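Long-range contacts in putative hexose oxidase (Nonomuraea sp. ATCC 39727, PDB 5AWV), which probably oxidises the sugar of teicoplanin-type glycopeptide antibiotics with a covalently bound FAD, as a member of the oxygen-dependent FAD-linked oxidoreductase family: residues Y178-E183 / T199-D204; A212-G217 / A413-P418. All blocks are in the same frame, centred on the assembly; numbering follows the deposited sequence.

In the fold
Contacts 1 and 2 follow one another along the chain, on the same side of its centre, with their own centres about 13 Å apart. Contact 1 pairs strand 179-187 with the end of the edge strand 193-199 of a five-stranded antiparallel sheet; helix 207-212 then leads into contact 2, where the loop 212-217 meets 413-418, a loop between two strands of the seven-stranded sheet. The two touch directly, Leu179 CD2 lying 3.5 Å from His213 O. Neither contact reaches the flavin itself: the side chain of Leu179 stays about 11 Å from the bound FAD, and that of Leu417 about 9 Å.

Contact 1: residues Y178-E183 / T199-D204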
loop_
_atom_site.group_PDB
_atom_site.type_symbol
_atom_site.label_atom_id
_atom_site.label_comp_id
_atom_site.label_asym_id
_atom_site.label_seq_id
_atom_site.Cartn_x
_atom_site.Cartn_y
_atom_site.Cartn_z
ATOM N N TYR A 178 12.958 -6.451 -1.776
ATOM C CA TYR A 178 13.912 -5.377 -2.090
ATOM C C TYR A 178 14.179 -4.427 -0.904
ATOM O O TYR A 178 14.874 -3.433 -1.083
ATOM C CB TYR A 178 13.489 -4.596 -3.345
ATOM C CG TYR A 178 13.332 -5.560 -4.496
ATOM C CD1 TYR A 178 14.424 -5.940 -5.272
ATOM C CD2 TYR A 178 12.156 -6.245 -4.667
ATOM C CE1 TYR A 178 14.289 -6.893 -6.241
ATOM C CE2 TYR A 178 12.016 -7.218 -5.659
ATOM C CZ TYR A 178 13.089 -7.585 -6.408
ATOM O OH TYR A 178 13.033 -8.558 -7.415
ATOM N N LEU A 179 13.639 -4.699 0.270
ATOM C CA LEU A 179 13.799 -3.793 1.419
ATOM C C LEU A 179 15.164 -4.008 2.057
ATOM O O LEU A 179 15.429 -5.032 2.707
ATOM C CB LEU A 179 12.696 -3.920 2.409
ATOM C CG LEU A 179 12.837 -2.956 3.622
ATOM C CD1 LEU A 179 12.733 -1.478 3.299
ATOM C CD2 LEU A 179 11.855 -3.314 4.672
ATOM N N TYR A 180 16.041 -3.042 1.860
ATOM C CA TYR A 180 17.445 -3.179 2.356
ATOM C C TYR A 180 17.516 -2.633 3.756
ATOM O O TYR A 180 18.179 -3.223 4.624
ATOM C CB TYR A 180 18.445 -2.473 1.391
ATOM C CG TYR A 180 19.820 -2.403 1.951
ATOM C CD1 TYR A 180 20.587 -3.557 2.032
ATOM C CD2 TYR A 180 20.352 -1.184 2.465
ATOM C CE1 TYR A 180 21.886 -3.523 2.613
ATOM C CE2 TYR A 180 21.641 -1.147 3.001
ATOM C CZ TYR A 180 22.383 -2.336 3.083
ATOM O OH TYR A 180 23.641 -2.386 3.590
ATOM N N ALA A 181 16.834 -1.521 3.997
ATOM C CA ALA A 181 16.890 -0.869 5.304
ATOM C C ALA A 181 15.759 0.024 5.582
ATOM O O ALA A 181 15.133 0.570 4.664
ATOM C CB ALA A 181 18.178 -0.039 5.454
ATOM N N VAL A 182 15.537 0.290 6.846
ATOM C CA VAL A 182 14.564 1.237 7.275
ATOM C C VAL A 182 15.159 2.177 8.323
ATOM O O VAL A 182 15.943 1.733 9.147
ATOM C CB VAL A 182 13.323 0.699 8.019
ATOM C CG1 VAL A 182 12.233 0.264 7.084
ATOM C CG2 VAL A 182 13.659 -0.436 9.016
ATOM N N GLU A 183 14.655 3.391 8.375
ATOM C CA GLU A 183 14.870 4.356 9.444
ATOM C C GLU A 183 13.563 4.552 10.143
ATOM O O GLU A 183 12.554 4.841 9.547
ATOM C CB GLU A 183 15.357 5.716 8.914
ATOM C CG GLU A 183 15.725 6.691 10.031
ATOM C CD GLU A 183 16.163 8.092 9.494
ATOM O OE1 GLU A 183 15.374 8.921 8.975
ATOM O OE2 GLU A 183 17.314 8.375 9.619
ATOM N N THR A 199 19.227 -2.562 8.933
ATOM C CA THR A 199 19.430 -3.059 7.636
ATOM C C THR A 199 19.270 -4.570 7.550
ATOM O O THR A 199 19.298 -5.260 8.565
ATOM C CB THR A 199 20.867 -2.766 7.031
ATOM O OG1 THR A 199 21.816 -3.739 7.542
ATOM C CG2 THR A 199 21.341 -1.357 7.331
ATOM N N ARG A 200 19.270 -5.087 6.342
ATOM C CA ARG A 200 19.253 -6.511 6.213
ATOM C C ARG A 200 20.587 -7.252 6.348
ATOM O O ARG A 200 20.571 -8.431 6.248
ATOM C CB ARG A 200 18.562 -6.953 4.963
ATOM C CG ARG A 200 19.287 -7.000 3.721
ATOM C CD ARG A 200 18.320 -7.600 2.668
ATOM N NE ARG A 200 18.588 -6.881 1.456
ATOM C CZ ARG A 200 17.714 -6.669 0.460
ATOM N NH1 ARG A 200 18.167 -6.044 -0.574
ATOM N NH2 ARG A 200 16.445 -7.165 0.466
ATOM N N GLU A 201 21.704 -6.553 6.531
ATOM C CA GLU A 201 23.023 -7.190 6.586
ATOM C C GLU A 201 23.101 -8.145 7.751
ATOM O O GLU A 201 22.399 -7.998 8.779
ATOM C CB GLU A 201 24.139 -6.160 6.737
ATOM C CG GLU A 201 24.217 -5.103 5.666
ATOM C CD GLU A 201 24.894 -5.522 4.392
ATOM O OE1 GLU A 201 25.341 -6.684 4.314
ATOM O OE2 GLU A 201 24.980 -4.647 3.473
ATOM N N ARG A 202 23.995 -9.125 7.572
ATOM C CA ARG A 202 24.413 -9.931 8.694
ATOM C C ARG A 202 25.221 -9.056 9.685
ATOM O O ARG A 202 25.968 -8.125 9.300
ATOM C CB ARG A 202 25.208 -11.174 8.233
ATOM C CG ARG A 202 24.286 -12.384 8.123
ATOM C CD ARG A 202 24.682 -13.387 7.042
ATOM N NE ARG A 202 24.263 -14.770 7.389
ATOM C CZ ARG A 202 23.008 -15.260 7.345
ATOM N NH1 ARG A 202 21.965 -14.511 6.959
ATOM N NH2 ARG A 202 22.788 -16.531 7.685
ATOM N N ASP A 203 25.053 -9.404 10.940
ATOM C CA ASP A 203 25.647 -8.726 12.073
ATOM C C ASP A 203 25.065 -7.307 12.225
ATOM O O ASP A 203 25.725 -6.403 12.703
ATOM C CB ASP A 203 27.209 -8.773 12.009
ATOM C CG ASP A 203 27.791 -10.222 12.228
ATOM O OD1 ASP A 203 27.401 -10.918 13.201
ATOM O OD2 ASP A 203 28.690 -10.665 11.495
ATOM N N ASP A 204 23.826 -7.079 11.800
ATOM C CA ASP A 204 23.218 -5.749 12.003
ATOM C C ASP A 204 22.583 -5.828 13.338
ATOM O O ASP A 204 21.808 -6.736 13.568
ATOM C CB ASP A 204 22.146 -5.439 10.948
ATOM C CG ASP A 204 21.628 -4.053 11.109
ATOM O OD1 ASP A 204 21.090 -3.748 12.162
ATOM O OD2 ASP A 204 21.811 -3.224 10.165
#
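Arg200 runs from its backbone across Tyr180, and its path can be followed atom by atom. Its CB packs near Tyr180 O, the same oxygen that accepts a hydrogen bond from Arg200 N (2.8 Å). CG turns in between the backbone N and the carbonyl carbon (chi1 84°), which brings it 4.0 Å from Tyr180 CD1. CD then passes Leu179 O, while NE comes to the edge of the tyrosine ring, 3.9 Å from CD1 of Tyr180. Ring and guanidinium planes stand 71° apart, so the two groups cross instead of stacking. One guanidinium face lies over the backbone of Leu179 and Tyr180, and the tip is fixed beyond the two segments, NH1 on Arg230 O and NH2 on Asp177 O.

Past the arginine, Tyr180 OH donates to Glu201 OE2 (2.6 Å) at the anti lone pair of that oxygen; the carboxylate stands nearly perpendicular to the ring. Thr199 steadies the start of the turn: its OG1 accepts from Glu201 N and donates to Asp204 OD2 (2.7 Å), which also takes Thr199 N from the same face of the carboxylate. Ala181 and Thr199 form a non-hydrogen-bonded antiparallel pair, their CB and CG2 in contact. Tyr180 and Ala181 together face Trp228, a classic beta bulge, and on the neighbouring edge strand an ST turn at Thr199 and a type II turn from Glu201 to Asp204 lead towards helix 207-212.

Contact 2: residues A212-G217 / A413-P418; sequences AHTGGG and AATALP
Thr214 and Thr415 meet with their side chains close together, CB of Thr214 3.6 Å from CB of Thr415. A chi1 of 64° on Thr214 swings OG1 across the gap to accept from Ala416 N at 2.9 Å; OG1 is also bonded to Trp211 O. Thr214 O adds weak bonds from the N-H groups of Ala416 and Leu417, so one residue engages two successive amides of the opposing loop. Thr415 turns its own hydroxyl forward along its loop, where OG1 accepts from Leu417 N and is bonded to Arg420 NH2.

Ala416 points its methyl at the turn of 212-217, 3.6 Å from Gly216 N. Leu417 brings CD2 to 3.9 Å from Gly215 CA, whose positive phi (127°) glycine adopts readily. Beside this packing, a water lies within hydrogen-bonding distance of both Gly215 O (2.8 Å) and Ala416 O, and Asn498 ND2 also bonds to Ala416 O. An ST turn at Thr415 thus presents the amides that Thr214 engages, tying the glycine-rich loop after helix 207-212 to a loop between strands of the seven-stranded sheet, near the flavin site, with the Leu417 side chain about 5 Å from that of the FAD-binding Tyr470.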
loop_
_atom_site.group_PDB
_atom_site.type_symbol
_atom_site.label_atom_id
_atom_site.label_comp_id
_atom_site.label_asym_id
_atom_site.label_seq_id
_atom_site.Cartn_x
_atom_site.Cartn_y
_atom_site.Cartn_z
ATOM N N ALA A 212 10.982 -6.966 10.898
ATOM C CA ALA A 212 9.629 -6.758 11.195
ATOM C C ALA A 212 8.927 -5.864 10.142
ATOM O O ALA A 212 7.681 -5.866 10.050
ATOM C CB ALA A 212 9.451 -6.168 12.530
ATOM N N HIS A 213 9.707 -5.022 9.470
ATOM C CA HIS A 213 9.180 -4.152 8.441
ATOM C C HIS A 213 9.109 -4.785 7.081
ATOM O O HIS A 213 8.721 -4.085 6.121
ATOM C CB HIS A 213 9.984 -2.856 8.399
ATOM C CG HIS A 213 9.708 -1.961 9.548
ATOM N ND1 HIS A 213 10.403 -2.017 10.745
ATOM C CD2 HIS A 213 8.743 -1.044 9.718
ATOM C CE1 HIS A 213 9.855 -1.168 11.591
ATOM N NE2 HIS A 213 8.851 -0.558 10.978
ATOM N N THR A 214 9.450 -6.058 6.942
ATOM C CA THR A 214 9.276 -6.847 5.717
ATOM C C THR A 214 7.887 -7.577 5.727
ATOM O O THR A 214 7.776 -8.681 5.336
ATOM C CB THR A 214 10.394 -7.887 5.467
ATOM O OG1 THR A 214 10.405 -8.883 6.505
ATOM C CG2 THR A 214 11.687 -7.214 5.451
ATOM N N GLY A 215 6.861 -6.910 6.145
ATOM C CA GLY A 215 5.506 -7.447 6.166
ATOM C C GLY A 215 4.790 -7.362 7.503
ATOM O O GLY A 215 3.642 -7.826 7.597
ATOM N N GLY A 216 5.384 -6.704 8.519
ATOM C CA GLY A 216 4.659 -6.573 9.801
ATOM C C GLY A 216 3.461 -5.658 9.818
ATOM O O GLY A 216 2.557 -5.765 10.673
ATOM N N GLY A 217 3.434 -4.731 8.861
ATOM C CA GLY A 217 2.340 -3.775 8.757
ATOM C C GLY A 217 2.620 -2.499 9.522
ATOM O O GLY A 217 3.385 -2.473 10.503
ATOM N N ALA A 413 9.907 -17.653 6.815
ATOM C CA ALA A 413 10.438 -16.907 7.961
ATOM C C ALA A 413 11.471 -15.822 7.607
ATOM O O ALA A 413 11.838 -15.046 8.502
ATOM C CB ALA A 413 11.096 -17.900 8.968
ATOM N N ALA A 414 11.921 -15.783 6.351
ATOM C CA ALA A 414 12.938 -14.832 5.869
ATOM C C ALA A 414 12.464 -13.460 5.781
ATOM O O ALA A 414 13.288 -12.520 5.794
ATOM C CB ALA A 414 13.591 -15.279 4.557
ATOM N N THR A 415 11.140 -13.304 5.705
ATOM C CA THR A 415 10.505 -12.006 5.869
ATOM C C THR A 415 9.346 -12.177 6.770
ATOM O O THR A 415 9.024 -13.286 7.158
ATOM C CB THR A 415 10.000 -11.362 4.530
ATOM O OG1 THR A 415 8.864 -12.094 4.029
ATOM C CG2 THR A 415 11.106 -11.319 3.523
ATOM N N ALA A 416 8.674 -11.084 7.097
ATOM C CA ALA A 416 7.497 -11.151 7.967
ATOM C C ALA A 416 6.220 -11.666 7.207
ATOM O O ALA A 416 5.225 -12.056 7.858
ATOM C CB ALA A 416 7.239 -9.841 8.669
ATOM N N LEU A 417 6.299 -11.783 5.889
ATOM C CA LEU A 417 5.194 -12.403 5.104
ATOM C C LEU A 417 5.331 -13.927 5.119
ATOM O O LEU A 417 6.246 -14.449 4.483
ATOM C CB LEU A 417 5.227 -11.918 3.671
ATOM C CG LEU A 417 5.097 -10.490 3.321
ATOM C CD1 LEU A 417 5.271 -10.312 1.800
ATOM C CD2 LEU A 417 3.726 -9.962 3.790
ATOM N N PRO A 418 4.423 -14.633 5.779
ATOM C CA PRO A 418 4.602 -16.104 5.903
ATOM C C PRO A 418 4.117 -16.897 4.656
ATOM O O PRO A 418 4.436 -18.045 4.523
ATOM C CB PRO A 418 3.776 -16.448 7.098
ATOM C CG PRO A 418 2.647 -15.441 7.066
ATOM C CD PRO A 418 3.244 -14.184 6.559
HETATM O O HOH W 1 2.812 -10.427 7.223
#